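Local coordinates for 2-polyprenyl-6-methoxyphenol hydroxylase-like FAD-dependent oxidoreductase (Streptomyces sp. NRRL 11266, PDB 6UI5), which binds flavin-adenine dinucleotide and belongs to the FAD-dependent oxidoreductases that pair a Rossmann-type flavin-binding domain with a thioredoxin-like C-terminal domain, at residues R331-A334 and G335-C339; D369-N372 and V373-E377. All blocks are in the same frame, centred on the assembly; numbering follows the deposited sequence.

Contact 1: residues R331-A334 and G335-C339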
loop_
_atom_site.group_PDB
_atom_site.type_symbol
_atom_site.label_atom_id
_atom_site.label_comp_id
_atom_site.label_asym_id
_atom_site.label_seq_id
_atom_site.Cartn_x
_atom_site.Cartn_y
_atom_site.Cartn_z
ATOM N N ARG A 331 16.818 11.695 11.611
ATOM C CA ARG A 331 17.151 11.687 10.191
ATOM C C ARG A 331 17.255 10.297 9.597
ATOM O O ARG A 331 16.896 10.114 8.430
ATOM C CB ARG A 331 18.423 12.473 9.978
ATOM C CG ARG A 331 18.138 13.967 10.149
ATOM C CD ARG A 331 17.711 14.523 8.811
ATOM N NE ARG A 331 16.284 14.522 8.564
ATOM C CZ ARG A 331 15.741 14.788 7.383
ATOM N NH1 ARG A 331 16.533 15.043 6.332
ATOM N NH2 ARG A 331 14.412 14.811 7.250
ATOM N N HIS A 332 17.656 9.291 10.373
ATOM C CA HIS A 332 17.573 7.932 9.859
ATOM C C HIS A 332 16.141 7.567 9.480
ATOM O O HIS A 332 15.928 6.843 8.498
ATOM C CB HIS A 332 18.122 6.933 10.870
ATOM C CG HIS A 332 18.065 5.513 10.401
ATOM N ND1 HIS A 332 16.882 4.816 10.282
ATOM C CD2 HIS A 332 19.046 4.658 10.028
ATOM C CE1 HIS A 332 17.136 3.591 9.852
ATOM N NE2 HIS A 332 18.441 3.469 9.695
ATOM N N LEU A 333 15.143 8.042 10.247
ATOM C CA LEU A 333 13.754 7.737 9.892
ATOM C C LEU A 333 13.420 8.335 8.544
ATOM O O LEU A 333 12.794 7.682 7.707
ATOM C CB LEU A 333 12.768 8.255 10.953
ATOM C CG LEU A 333 11.270 8.416 10.604
ATOM C CD1 LEU A 333 10.570 7.063 10.268
ATOM C CD2 LEU A 333 10.469 9.069 11.776
ATOM N N ALA A 334 13.853 9.578 8.317
ATOM C CA ALA A 334 13.522 10.266 7.079
ATOM C C ALA A 334 14.196 9.591 5.882
ATOM O O ALA A 334 13.588 9.450 4.807
ATOM C CB ALA A 334 13.929 11.740 7.199
ATOM N N GLY A 335 15.445 9.148 6.055
ATOM C CA GLY A 335 16.076 8.326 5.033
ATOM C C GLY A 335 15.352 7.010 4.812
ATOM O O GLY A 335 15.149 6.585 3.667
ATOM N N ARG A 336 14.974 6.342 5.906
ATOM C CA ARG A 336 14.201 5.104 5.835
ATOM C C ARG A 336 12.990 5.276 4.931
ATOM O O ARG A 336 12.764 4.480 4.008
ATOM C CB ARG A 336 13.745 4.713 7.250
ATOM C CG ARG A 336 13.689 3.249 7.559
ATOM C CD ARG A 336 12.775 2.954 8.742
ATOM N NE ARG A 336 11.430 2.658 8.261
ATOM C CZ ARG A 336 10.301 3.011 8.869
ATOM N NH1 ARG A 336 10.321 3.700 10.003
ATOM N NH2 ARG A 336 9.139 2.685 8.323
ATOM N N LEU A 337 12.203 6.332 5.195
ATOM C CA LEU A 337 10.916 6.537 4.540
ATOM C C LEU A 337 11.088 6.999 3.096
ATOM O O LEU A 337 10.265 6.654 2.232
ATOM C CB LEU A 337 10.068 7.557 5.329
ATOM C CG LEU A 337 9.424 7.206 6.685
ATOM C CD1 LEU A 337 8.613 8.389 7.279
ATOM C CD2 LEU A 337 8.532 5.966 6.617
ATOM N N ALA A 338 12.137 7.775 2.805
ATOM C CA ALA A 338 12.441 8.077 1.409
ATOM C C ALA A 338 12.778 6.801 0.647
ATOM O O ALA A 338 12.131 6.479 -0.359
ATOM C CB ALA A 338 13.577 9.099 1.310
ATOM N N CYS A 339 13.774 6.042 1.122
ATOM C CA CYS A 339 14.070 4.782 0.442
ATOM C C CYS A 339 12.808 3.972 0.304
ATOM O O CYS A 339 12.497 3.478 -0.778
ATOM C CB CYS A 339 15.148 3.973 1.179
ATOM S SG CYS A 339 16.816 4.798 1.153
#
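L333 and R336 meet along helix 325-346, where the CD1 methyl of L333 lies 3.4 Å from NH1 of R336, approaching the guanidinium obliquely. The same methyl reaches L337, with CD1 3.8 Å from L337 CG. These two leucines run side by side and point the same way. L333 holds CG anti to its amide nitrogen (chi1 162°), beside the carbonyl carbon, which carries CD1 toward the following turn. L337 CD2 lies over one face of the R336 guanidinium, toward its rim, 3.7 Å above the plane. The tightly packed part is the buried run of A334, G335, L337 and A338. There A338 packs on Q295 and T299 of helix 295-316, and A334 and L337 on P384. Ordinary i to i+4 backbone bonds hold the turn, from G335 N to R331 O (2.9 Å) through A338 N to A334 O (3.0 Å). H332 makes a wider approach: its ring, crossing R336 at an angle, comes no nearer than 4.2 Å from its CE1 to R336 CG, and it also meets H328 and Y274. R331 turns away to a salt bridge with D303. The salt bridge of R336 with E364 of the second subunit spans the interface between subunits; the leucine carbons against the guanidinium may limit its contact with water, which could favour the ion pair.

Contact 2: residues D369-N372 and V373-E377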
loop_
_atom_site.group_PDB
_atom_site.type_symbol
_atom_site.label_atom_id
_atom_site.label_comp_id
_atom_site.label_asym_id
_atom_site.label_seq_id
_atom_site.Cartn_x
_atom_site.Cartn_y
_atom_site.Cartn_z
ATOM N N ASP A 369 -7.990 9.497 2.623
ATOM C CA ASP A 369 -7.352 10.777 2.905
ATOM C C ASP A 369 -6.034 10.600 3.660
ATOM O O ASP A 369 -5.039 11.266 3.345
ATOM C CB ASP A 369 -8.314 11.668 3.695
ATOM C CG ASP A 369 -9.569 12.024 2.910
ATOM O OD1 ASP A 369 -9.767 11.474 1.798
ATOM O OD2 ASP A 369 -10.358 12.855 3.418
ATOM N N GLU A 370 -6.005 9.730 4.673
ATOM C CA GLU A 370 -4.782 9.585 5.458
ATOM C C GLU A 370 -3.632 9.073 4.612
ATOM O O GLU A 370 -2.477 9.403 4.887
ATOM C CB GLU A 370 -4.993 8.653 6.655
ATOM C CG GLU A 370 -5.549 9.374 7.904
ATOM C CD GLU A 370 -5.698 8.471 9.132
ATOM O OE1 GLU A 370 -5.180 8.851 10.205
ATOM O OE2 GLU A 370 -6.336 7.399 9.034
ATOM N N VAL A 371 -3.914 8.248 3.596
ATOM C CA VAL A 371 -2.816 7.767 2.769
ATOM C C VAL A 371 -2.297 8.896 1.893
ATOM O O VAL A 371 -1.082 9.149 1.844
ATOM C CB VAL A 371 -3.239 6.545 1.939
ATOM C CG1 VAL A 371 -2.126 6.190 0.941
ATOM C CG2 VAL A 371 -3.558 5.344 2.866
ATOM N N ASN A 372 -3.211 9.627 1.233
ATOM C CA ASN A 372 -2.811 10.743 0.377
ATOM C C ASN A 372 -1.967 11.740 1.150
ATOM O O ASN A 372 -0.898 12.163 0.686
ATOM C CB ASN A 372 -4.034 11.437 -0.212
ATOM C CG ASN A 372 -4.489 10.804 -1.510
ATOM O OD1 ASN A 372 -4.043 11.175 -2.608
ATOM N ND2 ASN A 372 -5.379 9.829 -1.392
ATOM N N VAL A 373 -2.410 12.097 2.354
ATOM C CA VAL A 373 -1.695 13.115 3.106
ATOM C C VAL A 373 -0.340 12.587 3.550
ATOM O O VAL A 373 0.685 13.269 3.417
ATOM C CB VAL A 373 -2.558 13.591 4.287
ATOM C CG1 VAL A 373 -1.741 14.449 5.254
ATOM C CG2 VAL A 373 -3.758 14.348 3.723
ATOM N N PHE A 374 -0.302 11.346 4.026
ATOM C CA PHE A 374 0.956 10.789 4.505
ATOM C C PHE A 374 2.004 10.753 3.399
ATOM O O PHE A 374 3.121 11.258 3.582
ATOM C CB PHE A 374 0.734 9.393 5.065
ATOM C CG PHE A 374 2.006 8.623 5.290
ATOM C CD1 PHE A 374 2.800 8.884 6.393
ATOM C CD2 PHE A 374 2.376 7.602 4.430
ATOM C CE1 PHE A 374 3.951 8.172 6.617
ATOM C CE2 PHE A 374 3.522 6.873 4.653
ATOM C CZ PHE A 374 4.313 7.159 5.754
ATOM N N LEU A 375 1.641 10.185 2.232
ATOM C CA LEU A 375 2.570 10.077 1.097
ATOM C C LEU A 375 2.940 11.441 0.529
ATOM O O LEU A 375 4.119 11.710 0.294
ATOM C CB LEU A 375 1.974 9.207 -0.002
ATOM C CG LEU A 375 1.810 7.724 0.334
ATOM C CD1 LEU A 375 1.132 6.995 -0.818
ATOM C CD2 LEU A 375 3.159 7.081 0.666
ATOM N N ALA A 376 1.952 12.321 0.331
ATOM C CA ALA A 376 2.233 13.662 -0.183
ATOM C C ALA A 376 3.178 14.430 0.728
ATOM O O ALA A 376 4.011 15.216 0.258
ATOM C CB ALA A 376 0.939 14.456 -0.363
ATOM N N GLU A 377 3.042 14.247 2.031
ATOM C CA GLU A 377 3.935 14.931 2.958
ATOM C C GLU A 377 5.360 14.448 2.793
ATOM O O GLU A 377 6.305 15.252 2.816
ATOM C CB GLU A 377 3.489 14.691 4.397
ATOM C CG GLU A 377 2.245 15.450 4.775
ATOM C CD GLU A 377 2.030 15.420 6.269
ATOM O OE1 GLU A 377 1.481 16.419 6.780
ATOM O OE2 GLU A 377 2.432 14.412 6.935
#
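Apolar contact between the side chains rests on V371 and L375, one turn apart on helix 369-379. CG1 of V371 lies 3.8 Å from CD1 of L375, the two branches running alongside each other in the same direction. V371 places CG1 anti to its amide nitrogen (chi1 172°), beside the carbonyl carbon and thus leaning toward the following turn. Both residues also pack on the second subunit, V371 against F368 and L375 against M361 of that chain. Side-chain carbons press on backbone oxygens as well: A376 CB sits 3.1 Å from N372 O, and V373 CG2 is 3.4 Å from D369 O. The backbone bonds are those of a regular alpha-helix in its first turns. L375 N meets V371 O at 2.9 Å and almost straight, with an N-H...O angle of 177°, whereas F374 N bonds to E370 O at 3.0 Å with a more bent N-H...O angle of 155°. Polar side chains reach beyond the helix. The buried amide of N372 is gripped at both ends, ND2 giving hydrogen bonds to the carbonyls of L366 and F368 just before the helix and OD1 accepting one from A81 N, which ties the helix start to a neighbouring loop. Further on, E377 forms salt bridges with R401 and R405.

How the contacts relate
Contact 1 comes first along the chain, in the middle of helix 325-346, and contact 2 follows on helix 369-379, with helix 352-365 between them. Their centres lie 16 Å apart, and although their nearest atoms approach to about 4 Å, the two do not touch. Contact 1 belongs to the FAD-binding part of the chain, with the side chain of A338 about 10 Å from the bound FAD; contact 2 lies farther from the centre of the chain. Both reach the second subunit, and each meets its E364, R336 and L337 from contact 1 and F374 from contact 2. The pair illustrates how helices from separate parts of one chain can contribute to the same interface, by a salt bridge together with packing in contact 1, and by packing in contact 2.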